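Local coordinates for F5/8 type C domain protein (Clostridium perfringens, PDB 7JRM) that probably helps recognise mucin glycans, as the fragment of the O-glycopeptidase ZmpB that carries its second CBM51 carbohydrate-binding module and the INT domain, at residues Thr329-Ser334 against Thr340-Ala345; Glu122-Gly127 against Thr185-Leu190. One frame throughout, in Å; residues are numbered along the deposited sequence.

Contact 1: residues Thr329-Ser334 against Thr340-Ala345; sequences TTLTLS and TGLENA
Three leucines carry this contact, and across the two segments they meet by apolar packing alone. Leu-331, on strand 330-332, and Leu-342, at the start of the short 3-10 turn 342-344, reach toward each other tip to tip, with CD2 of Leu-331 lying 3.6 Å from CD2 of Leu-342. In the leucine of the strand, CG anti to the backbone N (chi1 -176°) carries the isobutyl end away from the strand toward the turn. The other branch of Leu-342 serves a second neighbour more loosely, CD1 standing 4.3 Å from CD1 of Leu-333. The two methyls of Leu-342 are thus divided between two leucines set two residues apart on the other segment, one methyl to each, and all three side chains are buried.

The spacing of the leucines and the parallel pairing of strand 330-332 with strand 350-352 are those of a leucine-rich repeat, consistent with an internalin-like domain: a short strand, a loop, and a turn that returns a leucine to the hydrophobic interior. Leu-351 of the next strand touches all three leucines, while Met-325 of helix 322-326 packs on Leu-342.

Hydrogen bonds act within the turn and set its shape. The carbonyl O of Gly-341 receives two donors from the same face of its plane: the backbone N of Asn-344 at 3.2 Å, and ND2 of the Asn-344 side chain at 3.1 Å. The side-chain donor ND2 is tilted 29° from the carbonyl plane. The N-H of Gly-341, part of the preceding peptide unit, donates to OE1 of Glu-343 at 2.9 Å, on the syn side of the carboxylate but 26° out of its plane, with a somewhat bent N-H...O angle.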
loop_
_atom_site.group_PDB
_atom_site.type_symbol
_atom_site.label_atom_id
_atom_site.label_comp_id
_atom_site.label_asym_id
_atom_site.label_seq_id
_atom_site.Cartn_x
_atom_site.Cartn_y
_atom_site.Cartn_z
ATOM N N THR A 329 3.035 4.602 32.231
ATOM C CA THR A 329 3.927 5.360 31.366
ATOM C C THR A 329 5.251 5.676 32.040
ATOM O O THR A 329 6.259 5.856 31.352
ATOM C CB THR A 329 3.266 6.668 30.918
ATOM O OG1 THR A 329 3.021 7.502 32.058
ATOM C CG2 THR A 329 1.953 6.385 30.203
ATOM N N THR A 330 5.260 5.751 33.370
ATOM C CA THR A 330 6.473 5.915 34.155
ATOM C C THR A 330 6.367 5.029 35.387
ATOM O O THR A 330 5.271 4.782 35.897
ATOM C CB THR A 330 6.698 7.378 34.566
ATOM O OG1 THR A 330 7.860 7.471 35.401
ATOM C CG2 THR A 330 5.488 7.918 35.318
ATOM N N LEU A 331 7.512 4.543 35.857
ATOM C CA LEU A 331 7.528 3.624 36.988
ATOM C C LEU A 331 8.841 3.761 37.742
ATOM O O LEU A 331 9.912 3.796 37.129
ATOM C CB LEU A 331 7.332 2.177 36.524
ATOM C CG LEU A 331 7.235 1.117 37.622
ATOM C CD1 LEU A 331 6.042 1.381 38.529
ATOM C CD2 LEU A 331 7.149 -0.272 37.013
ATOM N N THR A 332 8.749 3.833 39.067
ATOM C CA THR A 332 9.907 3.894 39.946
ATOM C C THR A 332 9.955 2.624 40.784
ATOM O O THR A 332 8.947 2.232 41.381
ATOM C CB THR A 332 9.849 5.128 40.850
ATOM O OG1 THR A 332 10.001 6.311 40.057
ATOM C CG2 THR A 332 10.955 5.082 41.894
ATOM N N LEU A 333 11.119 1.982 40.820
ATOM C CA LEU A 333 11.300 0.725 41.529
ATOM C C LEU A 333 12.195 0.919 42.746
ATOM O O LEU A 333 13.001 1.849 42.814
ATOM C CB LEU A 333 11.899 -0.342 40.606
ATOM C CG LEU A 333 11.108 -0.644 39.333
ATOM C CD1 LEU A 333 11.695 -1.841 38.609
ATOM C CD2 LEU A 333 9.643 -0.878 39.656
ATOM N N SER A 334 12.040 0.016 43.712
ATOM C CA SER A 334 12.839 0.050 44.934
ATOM C C SER A 334 12.913 -1.357 45.505
ATOM O O SER A 334 11.878 -1.968 45.787
ATOM C CB SER A 334 12.240 1.018 45.958
ATOM O OG SER A 334 12.790 0.804 47.246
ATOM N N THR A 340 10.138 -9.801 36.362
ATOM C CA THR A 340 9.102 -10.611 35.735
ATOM C C THR A 340 7.729 -9.985 35.948
ATOM O O THR A 340 7.356 -9.638 37.073
ATOM C CB THR A 340 9.128 -12.032 36.296
ATOM O OG1 THR A 340 10.402 -12.630 36.024
ATOM C CG2 THR A 340 8.035 -12.879 35.659
ATOM N N GLY A 341 6.979 -9.836 34.854
ATOM C CA GLY A 341 5.691 -9.179 34.850
ATOM C C GLY A 341 5.697 -7.843 34.135
ATOM O O GLY A 341 4.673 -7.449 33.564
ATOM N N LEU A 342 6.836 -7.145 34.143
ATOM C CA LEU A 342 6.943 -5.847 33.488
ATOM C C LEU A 342 6.897 -5.943 31.970
ATOM O O LEU A 342 6.816 -4.903 31.305
ATOM C CB LEU A 342 8.231 -5.147 33.922
ATOM C CG LEU A 342 8.101 -4.208 35.122
ATOM C CD1 LEU A 342 9.403 -3.461 35.367
ATOM C CD2 LEU A 342 6.949 -3.238 34.912
ATOM N N GLU A 343 6.947 -7.151 31.406
ATOM C CA GLU A 343 6.797 -7.315 29.966
ATOM C C GLU A 343 5.380 -7.026 29.487
ATOM O O GLU A 343 5.147 -7.010 28.274
ATOM C CB GLU A 343 7.206 -8.731 29.551
ATOM C CG GLU A 343 6.289 -9.830 30.071
ATOM C CD GLU A 343 6.603 -10.231 31.500
ATOM O OE1 GLU A 343 7.642 -9.785 32.030
ATOM O OE2 GLU A 343 5.814 -10.996 32.092
ATOM N N ASN A 344 4.438 -6.800 30.403
ATOM C CA ASN A 344 3.063 -6.485 30.041
ATOM C C ASN A 344 2.805 -4.990 29.921
ATOM O O ASN A 344 1.796 -4.596 29.326
ATOM C CB ASN A 344 2.097 -7.082 31.070
ATOM C CG ASN A 344 2.050 -8.597 31.018
ATOM O OD1 ASN A 344 1.494 -9.180 30.087
ATOM N ND2 ASN A 344 2.635 -9.242 32.021
ATOM N N ALA A 345 3.685 -4.151 30.472
ATOM C CA ALA A 345 3.531 -2.697 30.407
ATOM C C ALA A 345 4.087 -2.207 29.073
ATOM O O ALA A 345 5.189 -1.659 28.979
ATOM C CB ALA A 345 4.225 -2.028 31.585
#

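Contact 2: residues Glu122-Gly127 against Thr185-Leu190; sequences ETFAKG and TPKKRL
Lys-187 lies across the edge of Phe-124 and ends short of the Glu-122 carboxylate, its aliphatic chain making the whole of this contact at the surface of the module. At CB the side chain sets out toward strand 121-124, with CG placed between the backbone N and the carbonyl carbon (chi1 65°); CB and CG are too far from the ring to touch it. CD makes the closest approach, 4.0 Å from CZ of Phe-124 and near the ring plane, meeting the edge and not the face. CE stays near the ring, 4.2 Å from CZ of Phe-124, and lies 4.5 Å from CG of Glu-122. There the chain bends (chi4 -50°), and NZ stops 4.9 Å from OE1 of Glu-122, too far for a salt bridge. Asn-116 joins the two polar ends instead: its OD1 accepts from Lys-187 NZ and its ND2 donates to Glu-122 OE1. Trp-149 adds a cation-pi contact to the lysine and also meets the Phe-124 ring.

The packing brings the hairpin of strands 112-115 and 121-124 against the chain entering strand 188-193 in the beta-sandwich of the NPCBM module, where the backbone of Lys-187 also bonds to Leu-115. With opposite charges close but bridged by a neutral amide, electrostatic attraction probably assists from a distance, while the edge packing, the bond to Asn-116 and the cation-pi contact with Trp-149 probably set where the ammonium group lies.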
loop_
_atom_site.group_PDB
_atom_site.type_symbol
_atom_site.label_atom_id
_atom_site.label_comp_id
_atom_site.label_asym_id
_atom_site.label_seq_id
_atom_site.Cartn_x
_atom_site.Cartn_y
_atom_site.Cartn_z
ATOM N N GLU A 122 -1.765 18.422 -31.525
ATOM C CA GLU A 122 -1.447 17.248 -30.724
ATOM C C GLU A 122 -0.631 16.279 -31.572
ATOM O O GLU A 122 -1.092 15.831 -32.628
ATOM C CB GLU A 122 -2.719 16.573 -30.211
ATOM C CG GLU A 122 -2.467 15.482 -29.185
ATOM C CD GLU A 122 -2.206 16.033 -27.799
ATOM O OE1 GLU A 122 -2.539 17.211 -27.554
ATOM O OE2 GLU A 122 -1.663 15.290 -26.955
ATOM N N THR A 123 0.574 15.960 -31.110
ATOM C CA THR A 123 1.471 15.050 -31.810
ATOM C C THR A 123 1.419 13.680 -31.147
ATOM O O THR A 123 1.619 13.565 -29.933
ATOM C CB THR A 123 2.904 15.583 -31.809
ATOM O OG1 THR A 123 2.904 16.960 -32.205
ATOM C CG2 THR A 123 3.769 14.784 -32.771
ATOM N N PHE A 124 1.148 12.649 -31.942
ATOM C CA PHE A 124 1.017 11.287 -31.447
ATOM C C PHE A 124 2.204 10.446 -31.895
ATOM O O PHE A 124 2.687 10.586 -33.024
ATOM C CB PHE A 124 -0.278 10.637 -31.942
ATOM C CG PHE A 124 -1.526 11.313 -31.455
ATOM C CD1 PHE A 124 -2.029 12.424 -32.110
ATOM C CD2 PHE A 124 -2.201 10.832 -30.345
ATOM C CE1 PHE A 124 -3.180 13.045 -31.664
ATOM C CE2 PHE A 124 -3.352 11.449 -29.894
ATOM C CZ PHE A 124 -3.843 12.555 -30.555
ATOM N N ALA A 125 2.668 9.568 -31.007
ATOM C CA ALA A 125 3.709 8.624 -31.388
ATOM C C ALA A 125 3.121 7.364 -32.008
ATOM O O ALA A 125 3.793 6.693 -32.799
ATOM C CB ALA A 125 4.569 8.264 -30.175
ATOM N N LYS A 126 1.874 7.036 -31.671
ATOM C CA LYS A 126 1.226 5.818 -32.127
ATOM C C LYS A 126 -0.047 6.151 -32.891
ATOM O O LYS A 126 -0.718 7.148 -32.611
ATOM C CB LYS A 126 0.897 4.896 -30.948
ATOM C CG LYS A 126 2.016 4.772 -29.928
ATOM C CD LYS A 126 3.162 3.930 -30.465
ATOM C CE LYS A 126 2.762 2.469 -30.583
ATOM N NZ LYS A 126 3.730 1.691 -31.404
ATOM N N GLY A 127 -0.374 5.303 -33.853
ATOM C CA GLY A 127 -1.583 5.463 -34.628
ATOM C C GLY A 127 -1.396 4.916 -36.030
ATOM O O GLY A 127 -0.396 4.276 -36.342
ATOM N N THR A 185 -11.310 21.308 -37.966
ATOM C CA THR A 185 -12.150 20.555 -37.042
ATOM C C THR A 185 -11.280 19.902 -35.974
ATOM O O THR A 185 -10.408 19.094 -36.312
ATOM C CB THR A 185 -12.953 19.491 -37.782
ATOM O OG1 THR A 185 -13.670 20.094 -38.867
ATOM C CG2 THR A 185 -13.942 18.816 -36.838
ATOM N N PRO A 186 -11.471 20.224 -34.693
ATOM C CA PRO A 186 -10.669 19.580 -33.646
ATOM C C PRO A 186 -10.876 18.074 -33.633
ATOM O O PRO A 186 -11.919 17.565 -34.050
ATOM C CB PRO A 186 -11.181 20.228 -32.354
ATOM C CG PRO A 186 -11.789 21.522 -32.790
ATOM C CD PRO A 186 -12.364 21.262 -34.150
ATOM N N LYS A 187 -9.861 17.362 -33.146
ATOM C CA LYS A 187 -9.879 15.906 -33.172
ATOM C C LYS A 187 -11.064 15.360 -32.384
ATOM O O LYS A 187 -11.460 15.914 -31.355
ATOM C CB LYS A 187 -8.567 15.351 -32.612
ATOM C CG LYS A 187 -8.329 15.656 -31.140
ATOM C CD LYS A 187 -7.013 15.065 -30.660
ATOM C CE LYS A 187 -6.940 15.029 -29.140
ATOM N NZ LYS A 187 -7.288 16.344 -28.530
ATOM N N LYS A 188 -11.637 14.270 -32.884
ATOM C CA LYS A 188 -12.783 13.622 -32.266
ATOM C C LYS A 188 -12.390 12.242 -31.755
ATOM O O LYS A 188 -11.513 11.580 -32.316
ATOM C CB LYS A 188 -13.948 13.500 -33.254
ATOM C CG LYS A 188 -14.655 14.813 -33.554
ATOM C CD LYS A 188 -15.708 14.634 -34.638
ATOM C CE LYS A 188 -16.274 15.971 -35.090
ATOM N NZ LYS A 188 -16.926 16.709 -33.972
ATOM N N ARG A 189 -13.050 11.815 -30.683
ATOM C CA ARG A 189 -12.783 10.527 -30.060
ATOM C C ARG A 189 -13.888 9.539 -30.406
ATOM O O ARG A 189 -15.068 9.899 -30.441
ATOM C CB ARG A 189 -12.668 10.668 -28.540
ATOM C CG ARG A 189 -12.146 9.425 -27.837
ATOM C CD ARG A 189 -11.903 9.690 -26.359
ATOM N NE ARG A 189 -11.281 8.551 -25.691
ATOM C CZ ARG A 189 -11.285 8.361 -24.375
ATOM N NH1 ARG A 189 -11.879 9.238 -23.577
ATOM N NH2 ARG A 189 -10.692 7.294 -23.855
ATOM N N LEU A 190 -13.498 8.292 -30.664
ATOM C CA LEU A 190 -14.434 7.215 -30.961
ATOM C C LEU A 190 -14.132 6.043 -30.040
ATOM O O LEU A 190 -13.025 5.496 -30.073
ATOM C CB LEU A 190 -14.343 6.784 -32.428
ATOM C CG LEU A 190 -14.671 7.842 -33.484
ATOM C CD1 LEU A 190 -14.475 7.280 -34.885
ATOM C CD2 LEU A 190 -16.090 8.364 -33.308
#

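Contact 2 closes along the chain before contact 1 opens. Their centres are 70 Å apart and their nearest atoms about 56 Å, on opposite sides of the chain's centre. They share no sheet: residues 122-127 and 185-190 belong to the NPCBM module, which also holds the calcium site, whereas residues 329-334 include an outermost strand of a mixed sheet, and 340-345 lie in the connection to its next strand. Helices 232-242, 251-270 and 273-288 come between the two in sequence. One contact is at the surface, its polar ends served by a residue outside it, the other buried and apolar, so each belongs to the local packing of its own module in an elongated multi-domain protein.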